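Local coordinates for protein 2-oxo-1,2-dihydroquinoline 8-monooxygenase, oxygenase component (Pseudomonas putida, PDB 1Z02) that hydroxylates 2-oxo-1,2-dihydroquinoline at carbon 8, as the oxygenase component of a Rieske-type monooxygenase with a [2Fe-2S] cluster and a separate iron site, at residues Lys100-Cys105 against Gly109-Leu114; Ile68-Val73 against Val77-Asp82. All blocks are in the same frame, centred on the assembly; numbering follows the deposited sequence.

Both contacts are antiparallel beta hairpins of the Rieske [2Fe-2S] domain. Interaction 2 comes first along the chain and is closed before interaction 1 begins; strands 76-81 and 102-104 follow each other in the order of strands. Their centres lie about 10 Å apart. Each hairpin belongs to its own three-stranded antiparallel sheet: 58-63, 66-73 and 76-81 for interaction 2, and 102-104, 110-113 and 119-122 for interaction 1. Ile-103, Phe-112 and Leu-114 of the cluster-bearing hairpin pack on Leu-80, and Leu-114 also reaches Phe-78. The hairpin of interaction 2 thus packs directly against the hairpin of interaction 1, which carries a cysteine ligand of the cluster.

Interaction 1: Lys100-Cys105 against Gly109-Leu114; sequences KSTISC and GFTFDL. With FES (Fe2/s2 (inorganic) cluster), chain H.
Strands 102-104 and 110-113 pair antiparallel, their axes 4.7 Å apart at an angle of 157°. They form a beta hairpin of the Rieske domain, with a cluster ligand at the end of its first arm. Ile-103 and Phe-112 are the hydrogen-bonded pair: Phe-112 N to Ile-103 O is 2.9 Å and nearly straight at 179°, and Ile-103 N bonds back to Phe-112 O. Leu-114 N on Ser-101 O and Cys-105 N on Phe-110 O extend the ladder.

Thr-102, Ser-104, Thr-111 and Asp-113 line one face. Thr-111 OG1 donates to Gly-109 O, from above the carbonyl plane. Ser-104 OG lies 2.8 Å from Thr-111 OG1 and may donate to it, though its proton has another possible acceptor. Thr-111 CG2 lies anti to its own backbone N and meets Thr-102 CB at 3.6 Å. Leu-280 of the second subunit packs on both threonines. Farther along, a water bridges Ser-101 OG and Asp-113 OD1, while Asp-113 OD2 is hydrogen-bonded to Thr-116 OG1.

Ile-103 and Phe-112 point to the other face. Just past the strand, Leu-114 CD2 approaches Ile-103 CB to 4.1 Å, the two side chains at about a right angle.

At the cluster end, the Phe-110 ring stacks with His-86, and its CD1 is 3.4 Å from sulfur S1. The Cys-105 side chain extends with SG anti to the backbone N (chi1 176°), which takes the sulfur to the cluster. There Cys-105 SG binds iron FE2 at 2.3 Å.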
ATOM      1  N   LYS A 100      38.790  13.726   0.548  1.00 18.51           N
ATOM      2  CA  LYS A 100      39.023  12.291   0.477  1.00 19.61           C
ATOM      3  C   LYS A 100      38.673  11.542   1.758  1.00 18.88           C
ATOM      4  O   LYS A 100      38.530  10.323   1.742  1.00 17.48           O
ATOM      5  CB  LYS A 100      40.495  12.025   0.154  1.00 24.03           C
ATOM      6  CG  LYS A 100      40.915  12.354  -1.269  1.00 28.38           C
ATOM      7  CD  LYS A 100      40.327  11.363  -2.255  1.00 31.73           C
ATOM      8  CE  LYS A 100      40.980  11.511  -3.610  1.00 35.60           C
ATOM      9  NZ  LYS A 100      40.920  12.913  -4.106  1.00 37.61           N
ATOM     10  N   SER A 101      38.539  12.264   2.865  1.00 17.63           N
ATOM     11  CA  SER A 101      38.245  11.628   4.138  1.00 17.32           C
ATOM     12  C   SER A 101      36.850  11.888   4.695  1.00 16.36           C
ATOM     13  O   SER A 101      36.559  11.500   5.824  1.00 15.37           O
ATOM     14  CB  SER A 101      39.272  12.082   5.171  1.00 17.52           C
ATOM     15  OG  SER A 101      39.117  13.467   5.438  1.00 18.92           O
ATOM     16  N   THR A 102      35.980  12.526   3.921  1.00 15.62           N
ATOM     17  CA  THR A 102      34.647  12.824   4.428  1.00 14.06           C
ATOM     18  C   THR A 102      33.529  12.589   3.427  1.00 12.55           C
ATOM     19  O   THR A 102      33.765  12.243   2.271  1.00 12.05           O
ATOM     20  CB  THR A 102      34.544  14.304   4.870  1.00 15.82           C
ATOM     21  OG1 THR A 102      34.661  15.159   3.717  1.00 15.15           O
ATOM     22  CG2 THR A 102      35.646  14.640   5.864  1.00 15.42           C
ATOM     23  N   ILE A 103      32.305  12.772   3.912  1.00 12.18           N
ATOM     24  CA  ILE A 103      31.098  12.682   3.101  1.00 10.14           C
ATOM     25  C   ILE A 103      30.154  13.697   3.731  1.00 10.53           C
ATOM     26  O   ILE A 103      30.022  13.755   4.954  1.00 10.83           O
ATOM     27  CB  ILE A 103      30.441  11.263   3.101  1.00  9.61           C
ATOM     28  CG1 ILE A 103      29.254  11.270   2.127  1.00  8.69           C
ATOM     29  CG2 ILE A 103      29.999  10.864   4.511  1.00  7.67           C
ATOM     30  CD1 ILE A 103      28.552   9.972   1.962  1.00  9.80           C
ATOM     31  N   SER A 104      29.519  14.522   2.909  1.00  8.76           N
ATOM     32  CA  SER A 104      28.625  15.529   3.443  1.00 10.28           C
ATOM     33  C   SER A 104      27.184  15.277   3.087  1.00  9.82           C
ATOM     34  O   SER A 104      26.881  14.565   2.128  1.00 11.86           O
ATOM     35  CB  SER A 104      29.017  16.909   2.926  1.00 10.79           C
ATOM     36  OG  SER A 104      30.347  17.224   3.288  1.00 12.60           O
ATOM     37  N   CYS A 105      26.290  15.856   3.882  1.00 10.52           N
ATOM     38  CA  CYS A 105      24.875  15.734   3.611  1.00 10.10           C
ATOM     39  C   CYS A 105      24.601  16.812   2.576  1.00 11.10           C
ATOM     40  O   CYS A 105      25.072  17.946   2.715  1.00  9.58           O
ATOM     41  CB  CYS A 105      24.051  15.993   4.864  1.00  9.52           C
ATOM     42  SG  CYS A 105      22.275  15.962   4.549  1.00 10.95           S
ATOM     43  N   GLY A 109      24.808  20.427   4.589  1.00 13.16           N
ATOM     44  CA  GLY A 109      26.242  20.251   4.694  1.00 13.44           C
ATOM     45  C   GLY A 109      26.860  19.636   5.932  1.00 13.16           C
ATOM     46  O   GLY A 109      28.071  19.797   6.139  1.00 12.35           O
ATOM     47  N   PHE A 110      26.060  18.967   6.761  1.00  8.99           N
ATOM     48  CA  PHE A 110      26.617  18.304   7.933  1.00 10.14           C
ATOM     49  C   PHE A 110      27.645  17.370   7.305  1.00 10.39           C
ATOM     50  O   PHE A 110      27.335  16.651   6.356  1.00  8.72           O
ATOM     51  CB  PHE A 110      25.544  17.503   8.672  1.00  8.61           C
ATOM     52  CG  PHE A 110      24.916  18.242   9.834  1.00  7.78           C
ATOM     53  CD1 PHE A 110      24.434  19.543   9.678  1.00  6.77           C
ATOM     54  CD2 PHE A 110      24.795  17.619  11.082  1.00  6.17           C
ATOM     55  CE1 PHE A 110      23.837  20.224  10.758  1.00  6.70           C
ATOM     56  CE2 PHE A 110      24.205  18.278  12.163  1.00  6.81           C
ATOM     57  CZ  PHE A 110      23.722  19.585  12.005  1.00  7.01           C
ATOM     58  N   THR A 111      28.871  17.397   7.810  1.00 11.33           N
ATOM     59  CA  THR A 111      29.932  16.578   7.230  1.00 10.94           C
ATOM     60  C   THR A 111      30.514  15.572   8.208  1.00 11.71           C
ATOM     61  O   THR A 111      30.807  15.902   9.364  1.00 12.92           O
ATOM     62  CB  THR A 111      31.051  17.481   6.678  1.00 11.10           C
ATOM     63  OG1 THR A 111      30.482  18.451   5.786  1.00 10.93           O
ATOM     64  CG2 THR A 111      32.064  16.661   5.923  1.00  9.37           C
ATOM     65  N   PHE A 112      30.692  14.342   7.738  1.00  8.81           N
ATOM     66  CA  PHE A 112      31.197  13.284   8.601  1.00 10.18           C
ATOM     67  C   PHE A 112      32.492  12.644   8.123  1.00 10.37           C
ATOM     68  O   PHE A 112      32.740  12.526   6.921  1.00 10.91           O
ATOM     69  CB  PHE A 112      30.123  12.202   8.777  1.00  9.09           C
ATOM     70  CG  PHE A 112      28.773  12.757   9.107  1.00 10.21           C
ATOM     71  CD1 PHE A 112      27.878  13.079   8.098  1.00 10.67           C
ATOM     72  CD2 PHE A 112      28.417  13.014  10.424  1.00  7.35           C
ATOM     73  CE1 PHE A 112      26.644  13.656   8.393  1.00 10.21           C
ATOM     74  CE2 PHE A 112      27.189  13.589  10.732  1.00 10.61           C
ATOM     75  CZ  PHE A 112      26.299  13.912   9.714  1.00  8.84           C
ATOM     76  N   ASP A 113      33.313  12.240   9.087  1.00 11.18           N
ATOM     77  CA  ASP A 113      34.586  11.598   8.799  1.00 12.30           C
ATOM     78  C   ASP A 113      34.323  10.146   8.414  1.00 11.55           C
ATOM     79  O   ASP A 113      33.665   9.415   9.148  1.00 11.49           O
ATOM     80  CB  ASP A 113      35.485  11.657  10.028  1.00 13.48           C
ATOM     81  CG  ASP A 113      36.853  11.107   9.753  1.00 15.33           C
ATOM     82  OD1 ASP A 113      37.482  11.515   8.804  1.00 19.64           O
ATOM     83  OD2 ASP A 113      37.336  10.253  10.466  1.00 21.64           O
ATOM     84  N   LEU A 114      34.825   9.738   7.255  1.00 11.88           N
ATOM     85  CA  LEU A 114      34.615   8.379   6.772  1.00 12.83           C
ATOM     86  C   LEU A 114      35.109   7.304   7.723  1.00 15.89           C
ATOM     87  O   LEU A 114      34.514   6.234   7.815  1.00 15.23           O
ATOM     88  CB  LEU A 114      35.297   8.190   5.420  1.00 12.35           C
ATOM     89  CG  LEU A 114      34.672   8.938   4.242  1.00  9.78           C
ATOM     90  CD1 LEU A 114      35.538   8.733   3.007  1.00  9.97           C
ATOM     91  CD2 LEU A 114      33.265   8.430   3.994  1.00  9.45           C
TER
HETATM   92 FE1  FES H 500      20.604  19.217   7.296  1.00 12.86          FE
HETATM   93 FE2  FES H 500      21.606  16.880   6.588  1.00 10.32          FE
HETATM   94  S1  FES H 500      22.688  18.723   6.913  1.00 12.58           S
HETATM   95  S2  FES H 500      19.462  17.317   6.866  1.00 15.27           S
HETATM   96  O   HOH W   1      38.343  14.152   8.026  1.00 14.29           O

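Interaction 2: Ile68-Val73 against Val77-Asp82; sequences IVLRRV and VFALKD
A beta hairpin of the Rieske domain, built from strands 66-73 and 76-81, holds this contact. The strands run antiparallel at 157°, with axes 4.6 Å apart. Val-69 with Leu-80 and Arg-71 with Phe-78 are the hydrogen-bonded pairs, each joined by two backbone bonds. Val-69 N to Leu-80 O is 2.8 Å, and Phe-78 N to Arg-71 O is also 2.8 Å.

Leu-70, Arg-72, Val-77 and Ala-79 share one face. Leu-70 CD2 meets Val-77 CG1 at 4.0 Å, and its CG lies beside Ala-79 CB. Ile-148 of strand 147-152 packs against Leu-70, Arg-72 and Val-77. The Arg-72 chain leaves extended, then bends at chi3 (-61°) and brings its guanidinium over Val-77. Val-77 CG2 lies 3.3 Å above the guanidinium plane, displaced from its centre. A salt bridge to Glu-143 and hydrogen bonds to the carbonyls of Leu-53 and Gly-75 fix the rotation of this flat group. A leucine here would probably leave Glu-143 without its charge partner and those two carbonyls without their side-chain donor.

The opposite face carries Val-69, Arg-71, Phe-78 and Leu-80. Val-69 CG1 touches Leu-80 CB at 4.1 Å. The carbonyl oxygens of Arg-71 and Val-73 approach the Phe-78 ring edge-on. At the strand end Asp-82 OD2 comes 3.7 Å from Val-69 CB, while Asp-82 OD1 is hydrogen-bonded to Ser-92 OG.

Strand 58-63 adds to the hairpin on the side of 66-73, giving a three-stranded antiparallel meander within the all-beta Rieske fold.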
ATOM      1  N   ILE A  68      22.609   2.119   5.232  1.00 10.61           N
ATOM      2  CA  ILE A  68      24.064   2.223   5.146  1.00  9.78           C
ATOM      3  C   ILE A  68      24.518   2.847   3.829  1.00  8.78           C
ATOM      4  O   ILE A  68      23.989   2.534   2.769  1.00  8.37           O
ATOM      5  CB  ILE A  68      24.697   0.814   5.251  1.00 11.02           C
ATOM      6  CG1 ILE A  68      24.321   0.172   6.591  1.00 11.26           C
ATOM      7  CG2 ILE A  68      26.210   0.905   5.121  1.00 11.36           C
ATOM      8  CD1 ILE A  68      24.691  -1.315   6.724  1.00 10.38           C
ATOM      9  N   VAL A  69      25.510   3.727   3.902  1.00  8.36           N
ATOM     10  CA  VAL A  69      26.050   4.364   2.716  1.00  7.86           C
ATOM     11  C   VAL A  69      27.532   4.004   2.617  1.00  9.25           C
ATOM     12  O   VAL A  69      28.258   4.019   3.620  1.00  9.30           O
ATOM     13  CB  VAL A  69      25.870   5.899   2.776  1.00  8.43           C
ATOM     14  CG1 VAL A  69      26.541   6.453   4.025  1.00  7.18           C
ATOM     15  CG2 VAL A  69      26.433   6.547   1.512  1.00  8.11           C
ATOM     16  N   LEU A  70      27.971   3.648   1.413  1.00  9.56           N
ATOM     17  CA  LEU A  70      29.367   3.269   1.198  1.00 10.86           C
ATOM     18  C   LEU A  70      30.040   4.157   0.161  1.00 11.19           C
ATOM     19  O   LEU A  70      29.400   4.646  -0.775  1.00  9.71           O
ATOM     20  CB  LEU A  70      29.479   1.809   0.732  1.00 10.61           C
ATOM     21  CG  LEU A  70      28.909   0.668   1.582  1.00 13.70           C
ATOM     22  CD1 LEU A  70      27.423   0.530   1.341  1.00 12.59           C
ATOM     23  CD2 LEU A  70      29.618  -0.612   1.222  1.00 10.69           C
ATOM     24  N   ARG A  71      31.337   4.366   0.346  1.00 10.70           N
ATOM     25  CA  ARG A  71      32.126   5.168  -0.579  1.00 11.60           C
ATOM     26  C   ARG A  71      33.531   4.602  -0.682  1.00 11.03           C
ATOM     27  O   ARG A  71      34.108   4.187   0.323  1.00 12.41           O
ATOM     28  CB  ARG A  71      32.220   6.629  -0.121  1.00 13.11           C
ATOM     29  CG  ARG A  71      33.039   7.493  -1.089  1.00 12.99           C
ATOM     30  CD  ARG A  71      33.408   8.846  -0.517  1.00 13.30           C
ATOM     31  NE  ARG A  71      34.186   9.622  -1.482  1.00 10.87           N
ATOM     32  CZ  ARG A  71      34.932  10.683  -1.174  1.00 13.09           C
ATOM     33  NH1 ARG A  71      35.601  11.323  -2.123  1.00 14.87           N
ATOM     34  NH2 ARG A  71      35.025  11.100   0.082  1.00 12.08           N
ATOM     35  N   ARG A  72      34.077   4.567  -1.893  1.00 12.58           N
ATOM     36  CA  ARG A  72      35.436   4.066  -2.070  1.00 14.00           C
ATOM     37  C   ARG A  72      36.363   5.252  -2.283  1.00 14.69           C
ATOM     38  O   ARG A  72      36.140   6.063  -3.179  1.00 14.85           O
ATOM     39  CB  ARG A  72      35.540   3.132  -3.275  1.00 13.39           C
ATOM     40  CG  ARG A  72      36.950   2.559  -3.467  1.00 12.50           C
ATOM     41  CD  ARG A  72      37.103   1.839  -4.805  1.00 10.73           C
ATOM     42  NE  ARG A  72      36.205   0.691  -4.955  1.00 11.52           N
ATOM     43  CZ  ARG A  72      36.365  -0.476  -4.335  1.00 11.07           C
ATOM     44  NH1 ARG A  72      35.495  -1.456  -4.530  1.00 14.78           N
ATOM     45  NH2 ARG A  72      37.398  -0.673  -3.526  1.00 13.93           N
ATOM     46  N   VAL A  73      37.387   5.364  -1.445  1.00 15.35           N
ATOM     47  CA  VAL A  73      38.348   6.450  -1.567  1.00 17.60           C
ATOM     48  C   VAL A  73      39.760   5.883  -1.515  1.00 16.51           C
ATOM     49  O   VAL A  73      40.128   5.203  -0.557  1.00 16.26           O
ATOM     50  CB  VAL A  73      38.187   7.478  -0.443  1.00 18.03           C
ATOM     51  CG1 VAL A  73      39.150   8.635  -0.671  1.00 22.63           C
ATOM     52  CG2 VAL A  73      36.777   7.999  -0.426  1.00 19.38           C
ATOM     53  N   VAL A  77      37.158   1.093   0.767  1.00 17.15           N
ATOM     54  CA  VAL A  77      35.724   1.329   0.954  1.00 15.38           C
ATOM     55  C   VAL A  77      35.365   1.584   2.415  1.00 13.85           C
ATOM     56  O   VAL A  77      35.820   0.871   3.312  1.00 12.30           O
ATOM     57  CB  VAL A  77      34.886   0.119   0.473  1.00 16.13           C
ATOM     58  CG1 VAL A  77      33.408   0.384   0.684  1.00 14.22           C
ATOM     59  CG2 VAL A  77      35.156  -0.149  -0.986  1.00 16.18           C
ATOM     60  N   PHE A  78      34.535   2.598   2.645  1.00 14.08           N
ATOM     61  CA  PHE A  78      34.088   2.941   3.992  1.00 13.49           C
ATOM     62  C   PHE A  78      32.574   2.844   4.055  1.00 12.45           C
ATOM     63  O   PHE A  78      31.890   3.062   3.056  1.00 11.66           O
ATOM     64  CB  PHE A  78      34.521   4.364   4.370  1.00 14.68           C
ATOM     65  CG  PHE A  78      36.009   4.540   4.446  1.00 16.26           C
ATOM     66  CD1 PHE A  78      36.759   4.750   3.293  1.00 17.93           C
ATOM     67  CD2 PHE A  78      36.668   4.450   5.667  1.00 18.14           C
ATOM     68  CE1 PHE A  78      38.144   4.865   3.356  1.00 18.78           C
ATOM     69  CE2 PHE A  78      38.056   4.561   5.741  1.00 18.58           C
ATOM     70  CZ  PHE A  78      38.794   4.769   4.581  1.00 17.99           C
ATOM     71  N   ALA A  79      32.047   2.518   5.229  1.00 12.24           N
ATOM     72  CA  ALA A  79      30.600   2.410   5.393  1.00 11.52           C
ATOM     73  C   ALA A  79      30.160   3.172   6.642  1.00 11.23           C
ATOM     74  O   ALA A  79      30.791   3.053   7.691  1.00 11.00           O
ATOM     75  CB  ALA A  79      30.201   0.947   5.495  1.00  9.89           C
ATOM     76  N   LEU A  80      29.090   3.960   6.509  1.00 10.60           N
ATOM     77  CA  LEU A  80      28.517   4.749   7.601  1.00  9.79           C
ATOM     78  C   LEU A  80      26.999   4.589   7.533  1.00  9.85           C
ATOM     79  O   LEU A  80      26.467   4.025   6.567  1.00 10.23           O
ATOM     80  CB  LEU A  80      28.858   6.240   7.455  1.00 12.27           C
ATOM     81  CG  LEU A  80      30.296   6.736   7.603  1.00 14.54           C
ATOM     82  CD1 LEU A  80      31.133   6.234   6.446  1.00 18.82           C
ATOM     83  CD2 LEU A  80      30.308   8.267   7.632  1.00 15.08           C
ATOM     84  N   LYS A  81      26.301   5.073   8.555  1.00  7.93           N
ATOM     85  CA  LYS A  81      24.852   4.974   8.549  1.00  9.50           C
ATOM     86  C   LYS A  81      24.325   6.025   7.588  1.00  8.05           C
ATOM     87  O   LYS A  81      24.691   7.195   7.679  1.00  8.14           O
ATOM     88  CB  LYS A  81      24.270   5.216   9.937  1.00 10.52           C
ATOM     89  CG  LYS A  81      22.766   5.018   9.976  1.00  9.48           C
ATOM     90  CD  LYS A  81      22.202   5.359  11.351  1.00 10.55           C
ATOM     91  CE  LYS A  81      22.627   4.349  12.414  1.00  9.64           C
ATOM     92  NZ  LYS A  81      21.996   4.659  13.732  1.00  7.95           N
ATOM     93  N   ASP A  82      23.467   5.599   6.666  1.00  9.39           N
ATOM     94  CA  ASP A  82      22.902   6.490   5.656  1.00  8.79           C
ATOM     95  C   ASP A  82      21.774   7.328   6.259  1.00  9.05           C
ATOM     96  O   ASP A  82      20.607   7.214   5.851  1.00  8.62           O
ATOM     97  CB  ASP A  82      22.375   5.657   4.482  1.00  7.56           C
ATOM     98  CG  ASP A  82      22.184   6.477   3.216  1.00  7.67           C
ATOM     99  OD1 ASP A  82      21.584   5.939   2.266  1.00  7.49           O
ATOM    100  OD2 ASP A  82      22.638   7.647   3.178  1.00  6.31           O
TER